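PDB 6N1F: oxidoreductase, 2OG-Fe(II) oxygenase family from Burkholderia pseudomallei, which probably acts as an iron-dependent oxidoreductase of the 2-oxoglutarate oxygenase family. Local coordinates for residues 37-42 / 49-54; 179-184 / 201-206. One frame throughout, in Å; residues are numbered along the deposited sequence. Where two conformers were deposited one is given.

Contact 1 of 2, residues 37-42 / 49-54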
loop_
_atom_site.group_PDB
_atom_site.type_symbol
_atom_site.label_atom_id
_atom_site.label_comp_id
_atom_site.label_asym_id
_atom_site.label_seq_id
_atom_site.Cartn_x
_atom_site.Cartn_y
_atom_site.Cartn_z
ATOM N N ALA A 37 1.031 -18.772 6.904
ATOM C CA ALA A 37 2.170 -18.933 7.804
ATOM C C ALA A 37 3.441 -18.349 7.198
ATOM O O ALA A 37 4.250 -17.735 7.905
ATOM C CB ALA A 37 2.377 -20.407 8.137
ATOM N N ASP A 38 3.623 -18.525 5.884
ATOM C CA ASP A 38 4.792 -17.971 5.199
ATOM C C ASP A 38 4.678 -16.461 5.037
ATOM O O ASP A 38 5.657 -15.736 5.255
ATOM C CB ASP A 38 4.969 -18.644 3.831
ATOM C CG ASP A 38 4.951 -20.161 3.924
ATOM O OD1 ASP A 38 5.830 -20.731 4.616
ATOM O OD2 ASP A 38 4.043 -20.781 3.323
ATOM N N TYR A 39 3.504 -15.965 4.626
ATOM C CA TYR A 39 3.331 -14.522 4.475
ATOM C C TYR A 39 3.656 -13.781 5.773
ATOM O O TYR A 39 4.422 -12.810 5.771
ATOM C CB TYR A 39 1.910 -14.183 4.041
ATOM C CG TYR A 39 1.410 -14.867 2.798
ATOM C CD1 TYR A 39 2.285 -15.347 1.839
ATOM C CD2 TYR A 39 0.046 -15.032 2.591
ATOM C CE1 TYR A 39 1.823 -15.956 0.710
ATOM C CE2 TYR A 39 -0.431 -15.649 1.471
ATOM C CZ TYR A 39 0.454 -16.104 0.531
ATOM O OH TYR A 39 -0.023 -16.710 -0.589
ATOM N N ALA A 40 3.062 -14.214 6.892
ATOM C CA ALA A 40 3.265 -13.504 8.155
ATOM C C ALA A 40 4.707 -13.622 8.638
ATOM O O ALA A 40 5.246 -12.683 9.233
ATOM C CB ALA A 40 2.302 -14.033 9.216
ATOM N N ALA A 41 5.344 -14.775 8.407
ATOM C CA ALA A 41 6.727 -14.952 8.837
ATOM C C ALA A 41 7.679 -14.043 8.060
ATOM O O ALA A 41 8.628 -13.498 8.635
ATOM C CB ALA A 41 7.136 -16.415 8.693
ATOM N N GLN A 42 7.450 -13.862 6.754
ATOM C CA GLN A 42 8.315 -12.962 5.990
ATOM C C GLN A 42 8.112 -11.520 6.417
ATOM O O GLN A 42 9.078 -10.753 6.517
ATOM C CB GLN A 42 8.068 -13.089 4.485
ATOM C CG GLN A 42 9.208 -12.468 3.672
ATOM C CD GLN A 42 8.961 -12.460 2.183
ATOM O OE1 GLN A 42 8.320 -13.347 1.638
ATOM N NE2 GLN A 42 9.476 -11.438 1.511
ATOM N N VAL A 49 6.530 -8.184 2.504
ATOM C CA VAL A 49 6.196 -9.380 1.745
ATOM C C VAL A 49 5.337 -8.967 0.557
ATOM O O VAL A 49 4.519 -8.046 0.661
ATOM C CB VAL A 49 5.498 -10.417 2.646
ATOM C CG1 VAL A 49 4.147 -9.882 3.137
ATOM C CG2 VAL A 49 5.334 -11.716 1.915
HETATM N N MSE A 50 5.554 -9.624 -0.583
HETATM C CA MSE A 50 4.758 -9.414 -1.802
HETATM C C MSE A 50 3.917 -10.649 -2.084
HETATM O O MSE A 50 4.442 -11.757 -2.217
HETATM C CB MSE A 50 5.653 -9.117 -3.021
HETATM C CG MSE A 50 4.886 -8.837 -4.285
HETATM SE SE MSE A 50 6.038 -7.946 -5.597
HETATM C CE MSE A 50 7.378 -9.367 -5.873
ATOM N N LEU A 51 2.613 -10.455 -2.182
ATOM C CA LEU A 51 1.736 -11.590 -2.414
ATOM C C LEU A 51 1.439 -11.721 -3.905
ATOM O O LEU A 51 1.322 -10.708 -4.602
ATOM C CB LEU A 51 0.434 -11.414 -1.638
ATOM C CG LEU A 51 0.618 -10.959 -0.187
ATOM C CD1 LEU A 51 -0.726 -10.565 0.440
ATOM C CD2 LEU A 51 1.314 -12.025 0.648
ATOM N N PRO A 52 1.330 -12.928 -4.451
ATOM C CA PRO A 52 1.073 -13.060 -5.888
ATOM C C PRO A 52 -0.390 -12.805 -6.204
ATOM O O PRO A 52 -1.280 -12.957 -5.362
ATOM C CB PRO A 52 1.457 -14.514 -6.187
ATOM C CG PRO A 52 1.213 -15.245 -4.888
ATOM C CD PRO A 52 1.447 -14.234 -3.775
ATOM N N ALA A 53 -0.631 -12.401 -7.444
ATOM C CA ALA A 53 -2.002 -12.335 -7.943
ATOM C C ALA A 53 -2.549 -13.755 -8.090
ATOM O O ALA A 53 -1.879 -14.614 -8.668
ATOM C CB ALA A 53 -2.026 -11.602 -9.285
ATOM N N TYR A 54 -3.753 -14.033 -7.577
ATOM C CA TYR A 54 -4.664 -13.099 -6.967
ATOM C C TYR A 54 -5.091 -13.601 -5.592
ATOM O O TYR A 54 -6.275 -13.839 -5.360
ATOM C CB TYR A 54 -5.898 -12.944 -7.861
ATOM C CG TYR A 54 -5.567 -12.403 -9.234
ATOM C CD1 TYR A 54 -5.588 -11.040 -9.472
ATOM C CD2 TYR A 54 -5.239 -13.254 -10.291
ATOM C CE1 TYR A 54 -5.292 -10.523 -10.707
ATOM C CE2 TYR A 54 -4.934 -12.743 -11.546
ATOM C CZ TYR A 54 -4.972 -11.377 -11.745
ATOM O OH TYR A 54 -4.678 -10.848 -12.975
HETATM O O HOH W 1 7.803 -11.698 -1.081
#

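Contact 2 of 2, residues 179-184 / 201-206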
loop_
_atom_site.group_PDB
_atom_site.type_symbol
_atom_site.label_atom_id
_atom_site.label_comp_id
_atom_site.label_asym_id
_atom_site.label_seq_id
_atom_site.Cartn_x
_atom_site.Cartn_y
_atom_site.Cartn_z
ATOM N N GLY A 179 10.162 1.424 -11.418
ATOM C CA GLY A 179 9.126 1.545 -10.402
ATOM C C GLY A 179 9.201 0.534 -9.276
ATOM O O GLY A 179 8.162 0.175 -8.697
ATOM N N GLU A 180 10.398 0.064 -8.937
ATOM C CA GLU A 180 10.511 -0.892 -7.848
ATOM C C GLU A 180 10.208 -0.240 -6.501
ATOM O O GLU A 180 10.568 0.910 -6.235
ATOM C CB GLU A 180 11.892 -1.530 -7.819
ATOM C CG GLU A 180 12.242 -2.344 -9.061
ATOM C CD GLU A 180 12.871 -1.494 -10.138
ATOM O OE1 GLU A 180 12.883 -0.254 -9.958
ATOM O OE2 GLU A 180 13.358 -2.056 -11.152
ATOM N N PHE A 181 9.521 -0.988 -5.657
ATOM C CA PHE A 181 9.322 -0.602 -4.274
ATOM C C PHE A 181 10.526 -1.106 -3.480
ATOM O O PHE A 181 10.764 -2.317 -3.419
ATOM C CB PHE A 181 8.004 -1.193 -3.770
ATOM C CG PHE A 181 7.715 -0.874 -2.371
ATOM C CD1 PHE A 181 7.209 0.365 -2.030
ATOM C CD2 PHE A 181 7.970 -1.799 -1.371
ATOM C CE1 PHE A 181 6.964 0.677 -0.713
ATOM C CE2 PHE A 181 7.710 -1.495 -0.059
ATOM C CZ PHE A 181 7.214 -0.250 0.271
ATOM N N VAL A 182 11.310 -0.186 -2.909
ATOM C CA VAL A 182 12.548 -0.537 -2.222
ATOM C C VAL A 182 12.458 -0.130 -0.761
ATOM O O VAL A 182 12.215 1.042 -0.453
ATOM C CB VAL A 182 13.764 0.123 -2.881
ATOM C CG1 VAL A 182 15.022 -0.362 -2.207
ATOM C CG2 VAL A 182 13.781 -0.195 -4.372
ATOM N N VAL A 183 12.713 -1.093 0.132
ATOM C CA VAL A 183 12.774 -0.889 1.574
ATOM C C VAL A 183 14.227 -0.897 2.015
ATOM O O VAL A 183 15.016 -1.747 1.575
ATOM C CB VAL A 183 11.990 -1.984 2.324
ATOM C CG1 VAL A 183 11.988 -1.712 3.820
ATOM C CG2 VAL A 183 10.588 -2.113 1.779
ATOM N N HIS A 184 14.573 0.024 2.920
ATOM C CA HIS A 184 15.931 0.212 3.427
ATOM C C HIS A 184 15.979 0.012 4.940
ATOM O O HIS A 184 16.140 0.976 5.703
ATOM C CB HIS A 184 16.448 1.602 3.065
ATOM C CG HIS A 184 16.590 1.824 1.592
ATOM N ND1 HIS A 184 17.812 1.817 0.961
ATOM C CD2 HIS A 184 15.669 2.044 0.628
ATOM C CE1 HIS A 184 17.641 2.030 -0.331
ATOM N NE2 HIS A 184 16.350 2.172 -0.560
ATOM N N ILE A 201 1.700 -5.704 -1.887
ATOM C CA ILE A 201 2.839 -5.597 -0.986
ATOM C C ILE A 201 2.299 -5.207 0.384
ATOM O O ILE A 201 1.407 -4.356 0.489
ATOM C CB ILE A 201 3.883 -4.587 -1.523
ATOM C CG1 ILE A 201 4.466 -5.102 -2.847
ATOM C CG2 ILE A 201 5.027 -4.330 -0.499
ATOM C CD1 ILE A 201 5.339 -4.096 -3.654
ATOM N N VAL A 202 2.768 -5.890 1.422
ATOM C CA VAL A 202 2.462 -5.546 2.804
ATOM C C VAL A 202 3.785 -5.233 3.467
ATOM O O VAL A 202 4.745 -5.998 3.327
ATOM C CB VAL A 202 1.734 -6.683 3.544
ATOM C CG1 VAL A 202 1.360 -6.232 4.948
ATOM C CG2 VAL A 202 0.489 -7.121 2.776
ATOM N N THR A 203 3.870 -4.090 4.127
ATOM C CA THR A 203 5.157 -3.716 4.688
ATOM C C THR A 203 4.950 -2.997 6.010
ATOM O O THR A 203 3.928 -2.337 6.223
ATOM C CB THR A 203 5.982 -2.870 3.683
ATOM O OG1 THR A 203 7.225 -2.503 4.288
ATOM C CG2 THR A 203 5.252 -1.614 3.270
ATOM N N SER A 204 5.906 -3.196 6.921
ATOM C CA SER A 204 5.911 -2.497 8.199
ATOM C C SER A 204 6.406 -1.071 8.019
ATOM O O SER A 204 7.415 -0.831 7.353
ATOM C CB SER A 204 6.804 -3.215 9.209
ATOM O OG SER A 204 6.914 -2.450 10.404
ATOM N N CYS A 205 5.704 -0.126 8.630
ATOM C CA CYS A 205 6.033 1.291 8.507
ATOM C C CYS A 205 7.259 1.691 9.322
ATOM O O CYS A 205 7.574 2.887 9.404
ATOM C CB CYS A 205 4.823 2.142 8.910
ATOM S SG CYS A 205 3.333 1.816 7.911
ATOM N N ALA A 206 7.954 0.723 9.918
ATOM C CA ALA A 206 9.162 0.980 10.690
ATOM C C ALA A 206 10.385 1.232 9.822
ATOM O O ALA A 206 11.397 1.712 10.339
ATOM C CB ALA A 206 9.451 -0.200 11.622
#

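Contact 1 of 2, residues 37-42 / 49-54
One face of the Y39 phenol ring receives methyl CD2 of L51, which sits almost over the ring centre in a CH-pi contact, while P52 CD lies 4.3 Å from Y39 OH. The methyl is 3.6 Å from the ring centroid and only 14° off the ring normal, so its C-H bonds meet the pi cloud rather than the ring edge. This pairing joins a helix to the strand that follows it: helix 36-45 turns back into strand 48-51, an outermost strand of the larger antiparallel sheet in this double-stranded beta-helix fold. The axes of 37-42 and 49-51 run nearly antiparallel, 150° apart, and come within 8.5 Å of each other.

The Y39 ring runs along the strand, its face on L51 and its OH near P52. M129 of helix 120-130 touches both Y39 and L51, so the pair packs into a buried apolar layer.

One helical turn on, Q42 meets V49. With CG anti to the backbone N (chi1 -164°) and an extended chain beyond it, the glutamine lays its amide across the valine, OE1 coming 3.4 Å from V49 CG2. The V49 methyl CG1 turns instead to the helix backbone, 3.9 Å from Y39 O. The polar end of Q42 is held from two sides: OE1 accepts a hydrogen bond from N32 ND2, and NE2 reaches the strand through water. That water accepts from Q42 NE2 and from M50 N, each at 3.1 Å.

Contact 2 of 2, residues 179-184 / 201-206
Strands 181-184 and 201-204 face each other with their directions only 20° apart, but their axes come no closer than 9.9 Å, too far for backbone pairing, so that F181 meets I201 and T203 through side chains alone. The pairing is that of two sheets in the double-stranded beta-helix (jelly-roll) fold of this oxygenase family: 181-184 belongs to the smaller mixed sheet, 201-204 to the larger antiparallel one, and the space between them is filled from both sides.

F181 takes the central place. Its CG is anti to the backbone N (chi1 179°), which carries the ring across toward the opposite strand, where it is met by two methyl groups. I201 CG2 lies 3.9 Å from F181 CE2, and T203 CG2 lies 3.8 Å from F181 CZ, so the outer part of the ring rests against two residues of one strand, both approaching obliquely. The isoleucine makes a second touch nearer the backbone, its CD1 standing 3.9 Å from F181 CB; the two branches of I201 thus follow the phenylalanine from its root to its ring. Beyond this strand pair, the F181 ring meets that of H209, an iron ligand, with the planes at about 40°. The F181 side chain lies close to this ligand, so the packing is consistent with a second-shell role at the metal site.

V183, the next residue along on the same side, is in looser contact. In T203 the hydroxyl lies anti to the backbone N, leaving CG2 for the phenylalanine. The OG1 of this buried threonine is hydrogen-bonded to T48 OG1 of the neighbouring strand, while the V183 methyl CG2 comes within 4.2 Å of T203 OG1.

Overall arrangement
Contacts 1 and 2 lie in series along the chain but share one sheet, in which strands 48-51 and 200-204 are neighbours; their centres are 13 Å apart. The join is direct: V49 O and V202 N, 2.9 Å apart, probably form a hydrogen bond, and M50 CG packs on I201 CG1 at 4.0 Å. Contact 1 covers the outer strand with a helix, away from the metal, whereas contact 2 faces inward between the sheets. There the side chain of F181 comes about 6 Å from the iron, which H155, D157 and H209 bind, and that of T203 lies about 6 Å from the side chain of D157.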